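Local structure of acyl-coenzyme A thioesterase THEM4 (Rhodococcus sp., 2OV9) at residues Val27-Asp39 against Val91-Val103. The protein probably hydrolyses medium- and long-chain fatty acyl-CoA thioesters, such as decanoyl- and oleoyl-CoA, to free fatty acids and coenzyme A. Sequence-based numbering, arbitrary orientation. Where two conformers were deposited one is given.
Sequences VDRATDAARRVVD and VTGPENALAPPVV
R35 reaches from the helix into the curl of the 93-101 loop, where backbone carbonyls take up most of its N-H groups. Its CB sets out along the helix flank and CG lies against A97, 3.6 Å from A97 O. The chain runs extended from CG to NE (chi2 -172°, chi3 -180°), carrying CD past the carbonyl oxygens of A99 and P100. NE then donates to A99 O at 2.8 Å, while the turn at chi4 (97°) swings the guanidinium across the loop. There NH2 donates to P94 O and to N96 O, approaching each from above its carbonyl plane; A99 N reaches N96 O from the opposite face, closing the 96-99 beta turn. R35 NH1 faces back to the helix, 2.9 Å from D32 OD1 in a salt bridge, and is bonded to a water that also donates to D28 O. P101 CD sits over the centre of one guanidinium face, 3.8 Å from R35 CZ, and T31 CG2 lies toward the rim of the other, so the group is sandwiched and its rotation fixed. A lysine in place of R35 would probably strip some of these carbonyls of their arginine N-H and lose the flat surface packed between T31 and P101. Nearer the helix start, V27 CG1 packs on E95 CG at 3.6 Å; E95 OE1 forms salt bridges with R87 of its own chain and with R46 of the second subunit. A helix-borne arginine thus gathers carbonyls from two consecutive type I turns, 93-96 and 96-99, joining the N-terminal helical region to the loop that leads into the hotdog-fold thioesterase sheet.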
ATOM      1  N   VAL B  27       9.585   0.379  20.274  1.00 38.98           N
ATOM      2  CA  VAL B  27       9.160  -0.274  19.051  1.00 38.78           C
ATOM      3  C   VAL B  27       8.944   0.749  17.908  1.00 37.86           C
ATOM      4  O   VAL B  27       9.231   0.465  16.747  1.00 37.86           O
ATOM      5  CB  VAL B  27       7.913  -1.164  19.340  1.00 38.51           C
ATOM      6  CG1 VAL B  27       6.682  -0.305  19.694  1.00 38.21           C
ATOM      7  CG2 VAL B  27       7.648  -2.123  18.215  1.00 38.65           C
ATOM      8  N   ASP B  28       8.465   1.949  18.235  1.00 37.53           N
ATOM      9  CA  ASP B  28       8.247   2.952  17.199  1.00 37.05           C
ATOM     10  C   ASP B  28       9.565   3.418  16.601  1.00 36.61           C
ATOM     11  O   ASP B  28       9.638   3.698  15.405  1.00 36.15           O
ATOM     12  CB  ASP B  28       7.434   4.149  17.728  1.00 36.95           C
ATOM     13  CG  ASP B  28       5.953   3.806  17.956  1.00 37.35           C
ATOM     14  OD1 ASP B  28       5.541   2.653  17.708  1.00 38.90           O
ATOM     15  OD2 ASP B  28       5.200   4.692  18.396  1.00 38.15           O
ATOM     16  N   ARG B  29      10.606   3.494  17.432  1.00 35.83           N
ATOM     17  CA  ARG B  29      11.926   3.894  16.952  0.50 36.20           C
ATOM     18  C   ARG B  29      12.487   2.824  16.010  1.00 35.65           C
ATOM     19  O   ARG B  29      13.123   3.140  14.996  1.00 36.19           O
ATOM     20  CB  ARG B  29      12.876   4.180  18.127  0.50 36.12           C
ATOM     21  CG  ARG B  29      12.604   5.521  18.830  0.50 37.35           C
ATOM     22  CD  ARG B  29      13.505   5.732  20.052  0.50 37.47           C
ATOM     23  NE  ARG B  29      12.955   6.720  20.982  0.50 42.12           N
ATOM     24  CZ  ARG B  29      13.587   7.168  22.070  0.50 43.01           C
ATOM     25  NH1 ARG B  29      14.803   6.730  22.375  0.50 44.39           N
ATOM     26  NH2 ARG B  29      13.005   8.067  22.854  0.50 44.34           N
ATOM     27  N   ALA B  30      12.226   1.562  16.328  1.00 34.81           N
ATOM     28  CA  ALA B  30      12.685   0.451  15.509  1.00 34.45           C
ATOM     29  C   ALA B  30      11.940   0.430  14.175  1.00 34.27           C
ATOM     30  O   ALA B  30      12.556   0.187  13.132  1.00 35.40           O
ATOM     31  CB  ALA B  30      12.466  -0.873  16.246  1.00 34.39           C
ATOM     32  N   THR B  31      10.632   0.685  14.219  1.00 33.88           N
ATOM     33  CA  THR B  31       9.816   0.736  13.003  1.00 33.77           C
ATOM     34  C   THR B  31      10.279   1.900  12.108  1.00 33.92           C
ATOM     35  O   THR B  31      10.392   1.741  10.884  1.00 33.78           O
ATOM     36  CB  THR B  31       8.312   0.820  13.307  1.00 34.03           C
ATOM     37  OG1 THR B  31       7.933  -0.289  14.138  1.00 34.03           O
ATOM     38  CG2 THR B  31       7.508   0.764  12.027  1.00 32.50           C
ATOM     39  N   ASP B  32      10.552   3.047  12.707  1.00 34.15           N
ATOM     40  CA  ASP B  32      11.147   4.148  11.932  1.00 37.05           C
ATOM     41  C   ASP B  32      12.456   3.755  11.256  1.00 36.02           C
ATOM     42  O   ASP B  32      12.720   4.177  10.123  1.00 37.20           O
ATOM     43  CB  ASP B  32      11.370   5.387  12.780  1.00 37.17           C
ATOM     44  CG  ASP B  32      10.127   6.235  12.886  1.00 43.30           C
ATOM     45  OD1 ASP B  32       9.276   6.218  11.947  1.00 47.76           O
ATOM     46  OD2 ASP B  32       9.997   6.921  13.924  1.00 48.49           O
ATOM     47  N   ALA B  33      13.277   2.964  11.945  1.00 36.76           N
ATOM     48  CA  ALA B  33      14.555   2.518  11.399  1.00 35.96           C
ATOM     49  C   ALA B  33      14.330   1.540  10.242  1.00 36.49           C
ATOM     50  O   ALA B  33      15.012   1.626   9.215  1.00 36.70           O
ATOM     51  CB  ALA B  33      15.385   1.876  12.484  1.00 36.27           C
ATOM     52  N   ALA B  34      13.377   0.616  10.404  1.00 36.01           N
ATOM     53  CA  ALA B  34      12.933  -0.230   9.298  1.00 35.64           C
ATOM     54  C   ALA B  34      12.455   0.549   8.082  1.00 35.08           C
ATOM     55  O   ALA B  34      12.819   0.208   6.947  1.00 35.47           O
ATOM     56  CB  ALA B  34      11.844  -1.223   9.752  1.00 35.40           C
ATOM     57  N   ARG B  35      11.655   1.593   8.295  1.00 33.67           N
ATOM     58  CA  ARG B  35      11.187   2.416   7.175  1.00 33.31           C
ATOM     59  C   ARG B  35      12.390   3.010   6.442  1.00 33.63           C
ATOM     60  O   ARG B  35      12.386   3.145   5.217  1.00 32.61           O
ATOM     61  CB  ARG B  35      10.274   3.553   7.667  1.00 32.73           C
ATOM     62  CG  ARG B  35       8.931   3.089   8.228  1.00 32.24           C
ATOM     63  CD  ARG B  35       7.972   4.295   8.510  1.00 32.12           C
ATOM     64  NE  ARG B  35       6.712   3.809   9.049  1.00 31.61           N
ATOM     65  CZ  ARG B  35       6.427   3.776  10.343  1.00 32.01           C
ATOM     66  NH1 ARG B  35       7.304   4.251  11.230  1.00 35.36           N
ATOM     67  NH2 ARG B  35       5.278   3.284  10.754  1.00 30.34           N
ATOM     68  N   ARG B  36      13.408   3.368   7.210  1.00 33.92           N
ATOM     69  CA  ARG B  36      14.606   4.000   6.656  1.00 35.01           C
ATOM     70  C   ARG B  36      15.400   2.984   5.808  1.00 35.43           C
ATOM     71  O   ARG B  36      15.952   3.331   4.758  1.00 35.19           O
ATOM     72  CB  ARG B  36      15.449   4.560   7.807  1.00 35.39           C
ATOM     73  CG  ARG B  36      16.658   5.305   7.379  1.00 36.59           C
ATOM     74  CD  ARG B  36      17.573   5.582   8.558  1.00 38.11           C
ATOM     75  NE  ARG B  36      18.846   6.117   8.090  1.00 36.37           N
ATOM     76  CZ  ARG B  36      19.867   6.407   8.887  1.00 39.63           C
ATOM     77  NH1 ARG B  36      19.771   6.211  10.212  1.00 36.70           N
ATOM     78  NH2 ARG B  36      20.989   6.899   8.361  1.00 36.86           N
ATOM     79  N   VAL B  37      15.461   1.751   6.287  1.00 35.25           N
ATOM     80  CA  VAL B  37      16.068   0.632   5.557  1.00 35.62           C
ATOM     81  C   VAL B  37      15.322   0.354   4.226  1.00 36.27           C
ATOM     82  O   VAL B  37      15.968   0.200   3.172  1.00 35.58           O
ATOM     83  CB  VAL B  37      16.090  -0.669   6.418  1.00 36.23           C
ATOM     84  CG1 VAL B  37      16.426  -1.895   5.558  1.00 34.85           C
ATOM     85  CG2 VAL B  37      17.048  -0.548   7.607  1.00 35.87           C
ATOM     86  N   VAL B  38      13.991   0.251   4.298  1.00 35.49           N
ATOM     87  CA  VAL B  38      13.127   0.080   3.114  1.00 36.09           C
ATOM     88  C   VAL B  38      13.401   1.154   2.064  1.00 36.20           C
ATOM     89  O   VAL B  38      13.614   0.834   0.900  1.00 36.50           O
ATOM     90  CB  VAL B  38      11.629   0.056   3.482  1.00 36.89           C
ATOM     91  CG1 VAL B  38      10.738   0.121   2.212  1.00 37.14           C
ATOM     92  CG2 VAL B  38      11.303  -1.191   4.348  1.00 36.37           C
ATOM     93  N   ASP B  39      13.411   2.421   2.467  1.00 36.13           N
ATOM     94  CA  ASP B  39      13.778   3.501   1.544  1.00 37.06           C
ATOM     95  C   ASP B  39      15.178   3.294   0.920  1.00 36.95           C
ATOM     96  O   ASP B  39      15.340   3.385  -0.308  1.00 36.76           O
ATOM     97  CB  ASP B  39      13.734   4.848   2.275  1.00 37.31           C
ATOM     98  CG  ASP B  39      13.735   6.019   1.329  1.00 40.39           C
ATOM     99  OD1 ASP B  39      12.663   6.457   0.904  1.00 42.02           O
ATOM    100  OD2 ASP B  39      14.828   6.507   0.978  1.00 47.58           O
ATOM    101  N   VAL B  91      -1.566   2.356   6.553  1.00 35.91           N
ATOM    102  CA  VAL B  91      -1.588   3.789   6.205  1.00 35.12           C
ATOM    103  C   VAL B  91      -1.099   4.633   7.368  1.00 34.36           C
ATOM    104  O   VAL B  91      -0.298   5.551   7.179  1.00 33.70           O
ATOM    105  CB  VAL B  91      -3.020   4.261   5.777  1.00 34.83           C
ATOM    106  CG1 VAL B  91      -3.030   5.762   5.425  1.00 34.23           C
ATOM    107  CG2 VAL B  91      -3.538   3.423   4.596  1.00 35.54           C
ATOM    108  N   THR B  92      -1.570   4.297   8.573  1.00 34.75           N
ATOM    109  CA  THR B  92      -1.312   5.113   9.766  1.00 35.26           C
ATOM    110  C   THR B  92      -0.601   4.366  10.912  1.00 35.32           C
ATOM    111  O   THR B  92      -0.276   4.986  11.921  1.00 35.20           O
ATOM    112  CB  THR B  92      -2.631   5.700  10.360  1.00 35.77           C
ATOM    113  OG1 THR B  92      -3.314   4.682  11.119  1.00 36.78           O
ATOM    114  CG2 THR B  92      -3.575   6.236   9.266  1.00 36.46           C
ATOM    115  N   GLY B  93      -0.393   3.051  10.776  1.00 34.85           N
ATOM    116  CA  GLY B  93       0.121   2.234  11.881  1.00 35.16           C
ATOM    117  C   GLY B  93       1.545   2.583  12.279  1.00 34.49           C
ATOM    118  O   GLY B  93       2.451   2.427  11.479  1.00 34.62           O
ATOM    119  N   PRO B  94       1.753   3.048  13.526  1.00 34.81           N
ATOM    120  CA  PRO B  94       3.116   3.424  13.947  1.00 34.02           C
ATOM    121  C   PRO B  94       4.088   2.258  13.950  1.00 33.67           C
ATOM    122  O   PRO B  94       5.272   2.464  13.725  1.00 33.11           O
ATOM    123  CB  PRO B  94       2.928   3.949  15.369  1.00 34.53           C
ATOM    124  CG  PRO B  94       1.475   4.278  15.481  1.00 36.31           C
ATOM    125  CD  PRO B  94       0.762   3.296  14.593  1.00 35.24           C
ATOM    126  N   GLU B  95       3.594   1.044  14.193  1.00 33.09           N
ATOM    127  CA  GLU B  95       4.451  -0.122  14.191  1.00 33.70           C
ATOM    128  C   GLU B  95       4.402  -0.874  12.863  1.00 33.29           C
ATOM    129  O   GLU B  95       4.931  -1.996  12.746  1.00 32.78           O
ATOM    130  CB  GLU B  95       4.125  -1.056  15.370  1.00 35.02           C
ATOM    131  CG  GLU B  95       4.628  -0.545  16.714  1.00 38.03           C
ATOM    132  CD  GLU B  95       3.548   0.110  17.579  1.00 44.24           C
ATOM    133  OE1 GLU B  95       2.774  -0.618  18.241  1.00 46.28           O
ATOM    134  OE2 GLU B  95       3.510   1.355  17.664  1.00 46.52           O
ATOM    135  N   ASN B  96       3.788  -0.242  11.858  1.00 32.86           N
ATOM    136  CA  ASN B  96       3.639  -0.857  10.550  1.00 32.39           C
ATOM    137  C   ASN B  96       4.535  -0.138   9.552  1.00 32.70           C
ATOM    138  O   ASN B  96       4.229   0.958   9.126  1.00 31.81           O
ATOM    139  CB  ASN B  96       2.166  -0.867  10.125  1.00 33.07           C
ATOM    140  CG  ASN B  96       1.935  -1.673   8.874  1.00 33.84           C
ATOM    141  OD1 ASN B  96       2.840  -1.814   8.034  1.00 32.34           O
ATOM    142  ND2 ASN B  96       0.728  -2.213   8.734  1.00 34.16           N
ATOM    143  N   ALA B  97       5.674  -0.749   9.210  1.00 32.25           N
ATOM    144  CA  ALA B  97       6.660  -0.057   8.393  1.00 32.81           C
ATOM    145  C   ALA B  97       6.200   0.204   6.959  1.00 33.36           C
ATOM    146  O   ALA B  97       6.827   1.001   6.254  1.00 33.57           O
ATOM    147  CB  ALA B  97       8.034  -0.764   8.423  1.00 31.74           C
ATOM    148  N   LEU B  98       5.088  -0.416   6.554  1.00 33.81           N
ATOM    149  CA  LEU B  98       4.430  -0.090   5.272  1.00 34.91           C
ATOM    150  C   LEU B  98       3.763   1.265   5.288  1.00 34.28           C
ATOM    151  O   LEU B  98       3.574   1.860   4.223  1.00 34.46           O
ATOM    152  CB  LEU B  98       3.324  -1.111   4.930  1.00 34.48           C
ATOM    153  CG  LEU B  98       3.770  -2.344   4.130  1.00 36.29           C
ATOM    154  CD1 LEU B  98       4.822  -3.075   4.843  1.00 36.64           C
ATOM    155  CD2 LEU B  98       2.570  -3.269   3.876  1.00 37.22           C
ATOM    156  N   ALA B  99       3.356   1.716   6.483  1.00 33.53           N
ATOM    157  CA  ALA B  99       2.663   2.997   6.649  1.00 32.84           C
ATOM    158  C   ALA B  99       3.648   4.156   6.556  1.00 32.51           C
ATOM    159  O   ALA B  99       4.749   4.069   7.088  1.00 32.49           O
ATOM    160  CB  ALA B  99       1.883   3.008   8.012  1.00 33.05           C
ATOM    161  N   PRO B 100       3.294   5.238   5.829  1.00 32.65           N
ATOM    162  CA  PRO B 100       4.241   6.342   5.783  1.00 32.33           C
ATOM    163  C   PRO B 100       4.874   6.733   7.123  1.00 32.57           C
ATOM    164  O   PRO B 100       6.083   6.878   7.153  1.00 33.11           O
ATOM    165  CB  PRO B 100       3.419   7.480   5.158  1.00 32.74           C
ATOM    166  CG  PRO B 100       2.557   6.746   4.180  1.00 32.75           C
ATOM    167  CD  PRO B 100       2.127   5.494   4.958  1.00 32.85           C
ATOM    168  N   PRO B 101       4.097   6.872   8.239  1.00 32.50           N
ATOM    169  CA  PRO B 101       2.662   6.762   8.459  1.00 32.56           C
ATOM    170  C   PRO B 101       1.965   8.096   8.322  1.00 32.81           C
ATOM    171  O   PRO B 101       2.582   9.161   8.485  1.00 33.10           O
ATOM    172  CB  PRO B 101       2.554   6.266   9.908  1.00 31.38           C
ATOM    173  CG  PRO B 101       3.772   6.818  10.606  1.00 31.52           C
ATOM    174  CD  PRO B 101       4.804   7.142   9.508  1.00 32.64           C
ATOM    175  N   VAL B 102       0.689   8.028   7.988  1.00 33.49           N
ATOM    176  CA  VAL B 102      -0.131   9.234   7.874  1.00 34.00           C
ATOM    177  C   VAL B 102      -0.709   9.591   9.236  1.00 33.99           C
ATOM    178  O   VAL B 102      -1.217   8.730   9.938  1.00 34.31           O
ATOM    179  CB  VAL B 102      -1.275   9.059   6.842  1.00 34.18           C
ATOM    180  CG1 VAL B 102      -2.021  10.411   6.662  1.00 37.27           C
ATOM    181  CG2 VAL B 102      -0.711   8.593   5.488  1.00 33.85           C
ATOM    182  N   VAL B 103      -0.619  10.868   9.589  1.00 34.32           N
ATOM    183  CA  VAL B 103      -1.199  11.409  10.812  1.00 35.05           C
ATOM    184  C   VAL B 103      -2.476  12.149  10.398  1.00 35.43           C
ATOM    185  O   VAL B 103      -2.449  12.941   9.433  1.00 35.57           O
ATOM    186  CB  VAL B 103      -0.207  12.400  11.451  1.00 34.86           C
ATOM    187  CG1 VAL B 103      -0.806  13.085  12.655  1.00 36.62           C
ATOM    188  CG2 VAL B 103       1.098  11.656  11.828  1.00 35.39           C
TER
HETATM  189  O   HOH W   1       6.912   4.294  14.089  1.00 39.34           O